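Exopolygalacturonate lyase (Vibrio vulnificus, PDB 5A29) probably cleaves pectate by beta-elimination, as a metal-dependent member of polysaccharide lyase family 2, and holds a manganese ion. Local coordinates at residues R322-S330 with Y398-F406; E414-R425 with M468-I479. One frame throughout, in Å; residues are numbered along the deposited sequence.

Contact 1. Residues R322-S330 with Y398-F406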
# COMPACT_ATOMS: atom_id res chain seq x y z
N ARG A 322 -1.24 8.07 23.15
CA ARG A 322 -0.85 9.08 22.21
C ARG A 322 -0.94 8.39 20.85
O ARG A 322 -0.76 7.17 20.77
CB ARG A 322 0.62 9.56 22.45
CG ARG A 322 0.79 10.31 23.83
CD ARG A 322 -0.06 11.59 23.90
NE ARG A 322 0.16 12.30 25.18
CZ ARG A 322 -0.35 11.98 26.37
NH1 ARG A 322 -1.25 11.01 26.55
NH2 ARG A 322 0.04 12.71 27.44
N GLU A 323 -1.09 9.17 19.81
CA GLU A 323 -1.48 8.58 18.47
C GLU A 323 -0.50 7.54 17.95
O GLU A 323 -0.92 6.54 17.30
CB GLU A 323 -1.67 9.69 17.44
CG GLU A 323 -2.92 10.53 17.77
CD GLU A 323 -3.11 11.71 16.84
OE1 GLU A 323 -2.84 11.61 15.59
OE2 GLU A 323 -3.60 12.76 17.31
N GLY A 324 0.80 7.81 18.14
CA GLY A 324 1.81 6.84 17.61
C GLY A 324 1.77 5.50 18.29
O GLY A 324 2.20 4.50 17.71
N ASN A 325 1.25 5.43 19.51
CA ASN A 325 1.19 4.18 20.24
C ASN A 325 -0.07 3.35 19.97
O ASN A 325 -0.13 2.20 20.43
CB ASN A 325 1.30 4.40 21.76
CG ASN A 325 2.59 5.15 22.11
OD1 ASN A 325 3.68 4.69 21.74
ND2 ASN A 325 2.46 6.29 22.76
N VAL A 326 -0.96 3.85 19.15
CA VAL A 326 -2.17 3.03 18.79
C VAL A 326 -1.84 2.04 17.62
O VAL A 326 -1.44 2.50 16.54
CB VAL A 326 -3.30 3.95 18.35
CG1 VAL A 326 -4.51 3.14 17.82
CG2 VAL A 326 -3.76 4.84 19.54
N LEU A 327 -1.96 0.76 17.87
CA LEU A 327 -1.59 -0.25 16.87
C LEU A 327 -2.91 -0.99 16.41
O LEU A 327 -2.83 -2.09 15.87
CB LEU A 327 -0.63 -1.29 17.43
CG LEU A 327 0.66 -0.61 17.97
CD1 LEU A 327 1.64 -1.73 18.33
CD2 LEU A 327 1.28 0.27 16.90
N PHE A 328 -4.06 -0.39 16.61
CA PHE A 328 -5.34 -0.99 16.08
C PHE A 328 -5.97 -0.00 15.16
O PHE A 328 -5.35 1.00 14.70
CB PHE A 328 -6.25 -1.42 17.25
CG PHE A 328 -6.45 -0.32 18.32
CD1 PHE A 328 -5.56 -0.19 19.41
CD2 PHE A 328 -7.50 0.59 18.23
CE1 PHE A 328 -5.69 0.84 20.37
CE2 PHE A 328 -7.64 1.65 19.16
CZ PHE A 328 -6.72 1.78 20.24
N LYS A 329 -7.18 -0.34 14.70
CA LYS A 329 -7.85 0.52 13.75
C LYS A 329 -7.02 0.66 12.47
O LYS A 329 -6.90 1.76 11.88
CB LYS A 329 -8.33 1.88 14.42
CG LYS A 329 -9.44 2.54 13.56
CD LYS A 329 -9.57 4.07 13.75
CE LYS A 329 -8.28 4.89 13.38
NZ LYS A 329 -7.58 4.78 12.02
N SER A 330 -6.48 -0.50 12.02
CA SER A 330 -5.62 -0.58 10.82
C SER A 330 -4.25 0.10 10.86
O SER A 330 -3.50 0.08 9.85
CB SER A 330 -6.34 -0.05 9.57
OG SER A 330 -7.53 -0.83 9.42
N TYR A 398 -11.75 9.98 17.62
CA TYR A 398 -11.16 9.70 16.35
C TYR A 398 -11.16 8.18 16.09
O TYR A 398 -11.17 7.81 14.95
CB TYR A 398 -9.69 10.19 16.43
CG TYR A 398 -8.88 10.14 15.16
CD1 TYR A 398 -9.22 10.90 14.05
CD2 TYR A 398 -7.67 9.43 15.16
CE1 TYR A 398 -8.43 10.92 12.92
CE2 TYR A 398 -6.85 9.47 14.03
CZ TYR A 398 -7.25 10.18 12.91
OH TYR A 398 -6.45 10.20 11.81
N TYR A 399 -11.10 7.35 17.11
CA TYR A 399 -10.94 5.91 16.85
C TYR A 399 -12.32 5.24 16.84
O TYR A 399 -12.41 4.05 16.64
CB TYR A 399 -10.04 5.25 17.87
CG TYR A 399 -8.66 5.90 17.79
CD1 TYR A 399 -7.71 5.42 16.89
CD2 TYR A 399 -8.34 7.06 18.57
CE1 TYR A 399 -6.44 6.02 16.75
CE2 TYR A 399 -7.09 7.63 18.47
CZ TYR A 399 -6.12 7.10 17.56
OH TYR A 399 -4.87 7.70 17.41
N GLY A 400 -13.39 6.03 16.93
CA GLY A 400 -14.71 5.37 16.83
C GLY A 400 -15.73 6.05 17.74
O GLY A 400 -15.35 6.75 18.66
N PRO A 401 -17.03 5.76 17.54
CA PRO A 401 -18.08 6.23 18.46
C PRO A 401 -18.00 5.54 19.77
O PRO A 401 -17.47 4.42 19.92
CB PRO A 401 -19.42 5.82 17.74
CG PRO A 401 -19.01 4.57 16.98
CD PRO A 401 -17.56 4.85 16.49
N LYS A 402 -18.60 6.17 20.80
CA LYS A 402 -18.76 5.49 22.06
C LYS A 402 -19.50 4.13 21.84
O LYS A 402 -20.46 4.07 21.04
CB LYS A 402 -19.66 6.38 22.94
CG LYS A 402 -20.05 5.80 24.28
CD LYS A 402 -20.65 7.01 25.07
CE LYS A 402 -21.63 6.60 26.13
NZ LYS A 402 -20.87 5.81 27.10
N GLY A 403 -19.04 3.09 22.51
CA GLY A 403 -19.63 1.71 22.36
C GLY A 403 -19.00 0.84 21.27
O GLY A 403 -19.33 -0.33 21.19
N ARG A 404 -18.17 1.42 20.40
CA ARG A 404 -17.45 0.59 19.42
C ARG A 404 -16.60 -0.45 20.16
O ARG A 404 -16.04 -0.18 21.26
CB ARG A 404 -16.56 1.42 18.47
CG ARG A 404 -15.87 0.49 17.48
CD ARG A 404 -14.96 1.16 16.48
NE ARG A 404 -15.71 1.88 15.46
CZ ARG A 404 -15.12 2.65 14.55
NH1 ARG A 404 -13.79 2.73 14.58
NH2 ARG A 404 -15.87 3.34 13.66
N VAL A 405 -16.50 -1.64 19.58
CA VAL A 405 -15.75 -2.69 20.16
C VAL A 405 -14.77 -3.13 19.10
O VAL A 405 -15.16 -3.37 17.95
CB VAL A 405 -16.69 -3.87 20.60
CG1 VAL A 405 -15.85 -5.08 20.99
CG2 VAL A 405 -17.44 -3.47 21.89
N PHE A 406 -13.49 -3.27 19.50
CA PHE A 406 -12.45 -3.86 18.62
C PHE A 406 -12.22 -5.28 19.14
O PHE A 406 -11.95 -5.48 20.31
CB PHE A 406 -11.12 -3.06 18.73
CG PHE A 406 -11.18 -1.73 18.08
CD1 PHE A 406 -10.97 -1.60 16.74
CD2 PHE A 406 -11.48 -0.58 18.84
CE1 PHE A 406 -11.01 -0.33 16.11
CE2 PHE A 406 -11.54 0.68 18.21
CZ PHE A 406 -11.31 0.81 16.85
O HOH W 1 -3.14 6.81 15.66
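Phe328 carries CG between its backbone N and its carbonyl carbon (chi1 49°), and this brings its ring against Phe406. In Lys329 the bend at chi3 (60°) lays CE against the ring of Tyr399, and a further bend at chi4 turns NZ away from the two segments. The two phenylalanines form an edge-to-face (T-shaped) pair. The edge of Phe328 points at the face of Phe406, with ring centroids 5.1 Å apart and planes at 57°. Atom CD2 of Phe328 lies over the centre of that face. Val326 lies between the rings of Phe328 and Tyr399. Its CG1 sits 3.5 Å above the centre of the Phe328 ring, and the same methyl lies 3.6 Å from Tyr399 CE1. Its other methyl, CG2, lies against CZ and OH of Tyr399. Lys329 adds its aliphatic chain, with CB 3.9 Å from Phe406 CE1 and CE 3.6 Å from Tyr399 CD1. Its NZ bonds to the backbone of a bound peptide. Glu323 CG lies 3.5 Å from Tyr399 OH, the two side chains crossing nearly perpendicularly. A water in the plane of the Tyr399 ring lies 2.6 Å from OH and donates to Glu323 O at 2.8 Å. No direct hydrogen bond spans the two segments, and this water makes a polar link between them. The carboxylate of Glu323 turns to Arg308 in a salt bridge, and Arg308 also makes a cation-pi contact with Tyr398, whose OH bonds a polar side chain of the bound peptide and, weakly, a tartrate. A loop with one 3-10 turn thus packs on a second loop through an aromatic cluster beside two tartrate pockets: Tyr398 and Arg308 belong to one, and Ser330 belongs to another.

Contact 2. Residues E414-R425 with M468-I479. With EDO (1,2-ethanediol), chain F.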
# COMPACT_ATOMS: atom_id res chain seq x y z
N GLU A 414 -3.72 -13.89 3.42
CA GLU A 414 -2.38 -14.00 4.06
C GLU A 414 -1.52 -12.74 3.90
O GLU A 414 -0.27 -12.80 3.70
CB GLU A 414 -1.65 -15.23 3.36
CG GLU A 414 -2.44 -16.51 3.63
CD GLU A 414 -3.30 -16.90 2.40
OE1 GLU A 414 -3.92 -16.00 1.76
OE2 GLU A 414 -3.34 -18.08 2.07
N GLU A 415 -2.12 -11.54 3.95
CA GLU A 415 -1.32 -10.35 3.83
C GLU A 415 -0.19 -10.33 4.86
O GLU A 415 0.95 -9.97 4.55
CB GLU A 415 -2.20 -9.07 4.09
CG GLU A 415 -3.17 -8.90 2.94
CD GLU A 415 -4.15 -7.75 3.15
OE1 GLU A 415 -4.47 -7.43 4.31
OE2 GLU A 415 -4.52 -7.15 2.13
N TYR A 416 -0.51 -10.60 6.11
CA TYR A 416 0.49 -10.33 7.20
C TYR A 416 1.60 -11.41 7.17
O TYR A 416 2.71 -11.20 7.69
CB TYR A 416 -0.15 -10.44 8.60
CG TYR A 416 -0.94 -9.18 8.94
CD1 TYR A 416 -1.31 -8.25 7.95
CD2 TYR A 416 -1.33 -8.94 10.25
CE1 TYR A 416 -2.07 -7.12 8.26
CE2 TYR A 416 -2.10 -7.81 10.57
CZ TYR A 416 -2.46 -6.92 9.59
OH TYR A 416 -3.25 -5.83 9.96
N LEU A 417 1.26 -12.55 6.62
CA LEU A 417 2.25 -13.63 6.39
C LEU A 417 3.40 -13.24 5.48
O LEU A 417 4.58 -13.66 5.70
CB LEU A 417 1.52 -14.88 5.86
CG LEU A 417 2.46 -16.06 5.47
CD1 LEU A 417 3.11 -16.69 6.70
CD2 LEU A 417 1.61 -17.15 4.79
N LEU A 418 3.10 -12.51 4.39
CA LEU A 418 4.14 -12.24 3.41
C LEU A 418 5.42 -11.54 3.94
O LEU A 418 6.53 -11.94 3.56
CB LEU A 418 3.54 -11.48 2.21
CG LEU A 418 4.51 -11.29 0.99
CD1 LEU A 418 4.82 -12.67 0.40
CD2 LEU A 418 3.73 -10.48 -0.03
N PRO A 419 5.28 -10.49 4.76
CA PRO A 419 6.47 -9.84 5.33
C PRO A 419 7.25 -10.79 6.23
O PRO A 419 8.49 -10.65 6.31
CB PRO A 419 5.91 -8.65 6.15
CG PRO A 419 4.55 -8.41 5.60
CD PRO A 419 4.04 -9.76 5.11
N ILE A 420 6.56 -11.68 6.95
CA ILE A 420 7.25 -12.59 7.86
C ILE A 420 8.11 -13.54 6.99
O ILE A 420 9.26 -13.81 7.32
CB ILE A 420 6.25 -13.36 8.71
CG1 ILE A 420 5.58 -12.39 9.70
CG2 ILE A 420 6.86 -14.57 9.44
CD1 ILE A 420 4.38 -13.03 10.25
N LEU A 421 7.55 -14.02 5.89
CA LEU A 421 8.30 -14.91 4.97
C LEU A 421 9.41 -14.16 4.27
O LEU A 421 10.55 -14.72 4.16
CB LEU A 421 7.37 -15.53 3.89
CG LEU A 421 6.34 -16.52 4.50
CD1 LEU A 421 5.35 -17.05 3.41
CD2 LEU A 421 7.03 -17.67 5.27
N ARG A 422 9.18 -12.93 3.82
CA ARG A 422 10.28 -12.20 3.20
C ARG A 422 11.42 -11.90 4.17
O ARG A 422 12.59 -11.97 3.79
CB ARG A 422 9.85 -10.93 2.52
CG ARG A 422 9.03 -11.27 1.26
CD ARG A 422 8.65 -10.02 0.50
NE ARG A 422 7.90 -10.41 -0.72
CZ ARG A 422 7.35 -9.53 -1.53
NH1 ARG A 422 7.49 -8.22 -1.26
NH2 ARG A 422 6.66 -9.94 -2.61
N ALA A 423 11.04 -11.63 5.42
CA ALA A 423 12.02 -11.32 6.45
C ALA A 423 12.82 -12.62 6.67
O ALA A 423 14.04 -12.57 6.85
CB ALA A 423 11.29 -10.91 7.76
N TYR A 424 12.15 -13.75 6.85
CA TYR A 424 12.83 -15.05 7.05
C TYR A 424 13.81 -15.34 5.91
O TYR A 424 14.96 -15.81 6.15
CB TYR A 424 11.84 -16.22 7.21
CG TYR A 424 12.57 -17.49 7.58
CD1 TYR A 424 13.13 -18.33 6.57
CD2 TYR A 424 12.79 -17.82 8.92
CE1 TYR A 424 13.84 -19.49 6.93
CE2 TYR A 424 13.53 -18.97 9.29
CZ TYR A 424 14.06 -19.78 8.28
OH TYR A 424 14.77 -20.89 8.61
N ARG A 425 13.38 -15.10 4.68
CA ARG A 425 14.26 -15.35 3.54
C ARG A 425 15.54 -14.46 3.62
O ARG A 425 16.61 -14.87 3.16
CB ARG A 425 13.54 -15.07 2.21
CG ARG A 425 14.43 -15.37 0.99
CD ARG A 425 13.72 -15.32 -0.36
NE ARG A 425 12.96 -14.09 -0.52
CZ ARG A 425 13.50 -12.95 -0.99
NH1 ARG A 425 14.80 -12.92 -1.31
NH2 ARG A 425 12.75 -11.84 -1.12
N MET A 468 -2.33 -13.30 -2.22
CA MET A 468 -1.36 -13.45 -1.12
C MET A 468 -1.01 -14.91 -0.90
O MET A 468 0.15 -15.20 -0.50
CB MET A 468 -1.89 -12.89 0.20
CG MET A 468 -2.11 -11.39 0.16
SD MET A 468 -0.55 -10.49 -0.25
CE MET A 468 -1.12 -9.90 -1.81
N THR A 469 -1.92 -15.86 -1.19
CA THR A 469 -1.55 -17.29 -1.09
C THR A 469 -0.39 -17.60 -2.01
O THR A 469 0.58 -18.33 -1.63
CB THR A 469 -2.75 -18.23 -1.48
OG1 THR A 469 -3.92 -17.78 -0.77
CG2 THR A 469 -2.43 -19.66 -1.11
N LEU A 470 -0.51 -17.10 -3.24
CA LEU A 470 0.49 -17.40 -4.29
C LEU A 470 1.82 -16.69 -3.94
O LEU A 470 2.88 -17.30 -4.06
CB LEU A 470 0.05 -16.91 -5.69
CG LEU A 470 -1.30 -17.44 -6.23
CD1 LEU A 470 -1.36 -17.16 -7.75
CD2 LEU A 470 -1.33 -18.92 -5.97
N PHE A 471 1.79 -15.41 -3.55
CA PHE A 471 3.09 -14.74 -3.28
C PHE A 471 3.75 -15.45 -2.11
O PHE A 471 5.00 -15.50 -2.02
CB PHE A 471 2.91 -13.26 -2.90
CG PHE A 471 2.51 -12.37 -4.06
CD1 PHE A 471 3.24 -12.33 -5.25
CD2 PHE A 471 1.36 -11.57 -3.96
CE1 PHE A 471 2.84 -11.48 -6.32
CE2 PHE A 471 0.98 -10.72 -5.02
CZ PHE A 471 1.74 -10.66 -6.21
N SER A 472 2.97 -15.86 -1.13
CA SER A 472 3.57 -16.47 0.07
C SER A 472 4.14 -17.86 -0.29
O SER A 472 5.19 -18.28 0.22
CB SER A 472 2.50 -16.66 1.15
OG SER A 472 2.14 -15.36 1.68
N ALA A 473 3.37 -18.63 -1.04
CA ALA A 473 3.86 -20.00 -1.43
C ALA A 473 5.15 -19.90 -2.26
O ALA A 473 6.06 -20.75 -2.14
CB ALA A 473 2.72 -20.77 -2.16
N ILE A 474 5.23 -18.92 -3.16
CA ILE A 474 6.44 -18.68 -3.90
C ILE A 474 7.61 -18.31 -2.98
O ILE A 474 8.73 -18.80 -3.17
CB ILE A 474 6.21 -17.62 -4.99
CG1 ILE A 474 5.20 -18.15 -6.05
CG2 ILE A 474 7.55 -17.13 -5.61
CD1 ILE A 474 4.62 -16.97 -6.88
N GLU A 475 7.37 -17.41 -2.01
CA GLU A 475 8.47 -17.15 -1.02
C GLU A 475 8.92 -18.43 -0.30
O GLU A 475 10.11 -18.67 -0.11
CB GLU A 475 8.04 -16.14 0.06
CG GLU A 475 7.76 -14.81 -0.50
CD GLU A 475 9.01 -14.02 -0.90
OE1 GLU A 475 10.13 -14.33 -0.40
OE2 GLU A 475 8.82 -13.05 -1.67
N LEU A 476 7.98 -19.28 0.08
CA LEU A 476 8.41 -20.44 0.78
C LEU A 476 9.14 -21.42 -0.15
O LEU A 476 10.05 -22.11 0.26
CB LEU A 476 7.20 -21.20 1.39
CG LEU A 476 6.86 -20.55 2.74
CD1 LEU A 476 5.43 -20.86 3.09
CD2 LEU A 476 7.79 -21.16 3.84
N TYR A 477 8.70 -21.50 -1.38
CA TYR A 477 9.56 -22.22 -2.37
C TYR A 477 11.00 -21.63 -2.47
O TYR A 477 11.97 -22.41 -2.47
CB TYR A 477 8.87 -22.26 -3.77
CG TYR A 477 9.70 -23.01 -4.76
CD1 TYR A 477 9.80 -24.40 -4.70
CD2 TYR A 477 10.45 -22.31 -5.72
CE1 TYR A 477 10.64 -25.10 -5.57
CE2 TYR A 477 11.28 -23.00 -6.62
CZ TYR A 477 11.38 -24.38 -6.52
OH TYR A 477 12.23 -25.03 -7.43
N GLN A 478 11.14 -20.31 -2.55
CA GLN A 478 12.50 -19.75 -2.67
C GLN A 478 13.30 -20.08 -1.42
O GLN A 478 14.51 -20.40 -1.51
CB GLN A 478 12.50 -18.26 -2.91
CG GLN A 478 12.02 -17.86 -4.29
CD GLN A 478 12.11 -16.36 -4.46
OE1 GLN A 478 11.11 -15.69 -4.67
NE2 GLN A 478 13.31 -15.81 -4.27
N ILE A 479 12.62 -20.05 -0.27
CA ILE A 479 13.27 -20.40 1.01
C ILE A 479 13.73 -21.87 1.08
O ILE A 479 14.88 -22.16 1.50
CB ILE A 479 12.36 -20.06 2.22
CG1 ILE A 479 12.19 -18.55 2.27
CG2 ILE A 479 12.94 -20.65 3.51
CD1 ILE A 479 11.07 -18.09 3.24
C1 EDO F . 6.50 -13.71 -4.11
O1 EDO F . 6.50 -12.84 -2.98
C2 EDO F . 7.61 -13.25 -5.06
O2 EDO F . 8.87 -13.55 -4.43
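Glu475 is gripped by two arginines of helix 417-425. Its chain bends at CG (chi2 -74°), and each carboxylate oxygen takes one arginine. Arg425 NE donates to Glu475 OE1 at 2.8 Å, on the syn lone pair of that oxygen, with a fairly straight N-H...O angle of 160°; OE1 lies in the guanidinium plane. Arg422 NE reaches Glu475 OE2 at 3.0 Å from above the carboxylate plane. OE2 also accepts from O1 of an ethanediol, probably from the crystallisation liquor, at 2.7 Å, and Arg422 NH2 donates to that same O1. The concentrated positive charge would be expected to keep Glu475 ionised. Around this network the helices interlock knobs-into-holes. Glu475 fits among Leu418, Leu421, Arg422 and Arg425, and Leu418 fits among Met468, Phe471, Ser472 and Glu475. The helices run nearly parallel, at 16° with axes 9.4 Å apart, consistent with neighbours in one layer of the alpha/alpha barrel of this family. Leu421 CD1 meets Leu476 CD1 at 3.8 Å. Ile479 CG2 touches the ring edge of Tyr424 at CE1, 3.7 Å away. At the other end, Thr469 OG1 donates to Glu414 OE2 at 2.9 Å, and Trp445 NE1 donates to that oxygen too. Ser472 OG turns back onto Met468 O of its own helix. Further out, Glu348 pairs with Arg425 NH1, Tyr542 O takes Arg422 NH1, and the Tyr542 ring stacks on Phe471.

Overall arrangement
The two contacts follow one another along the chain: contact 1 closes at Phe406, and contact 2 opens a few residues later at Glu414. Their centres lie 29 Å apart, and their nearest atoms are about 6 Å apart without touching. Helix 331-349 connects them. It starts directly after Ser330 of contact 1, and it packs on Glu415, Pro419 and Arg422 of contact 2. Contact 1 joins loops near the bound tartrates. Contact 2 joins helices 417-426 and 467-480, away from the metal and tartrate sites. Helix 331-349 is thus the shared element, leading out of the loop at contact 1 and packing on helix 417-426 at contact 2.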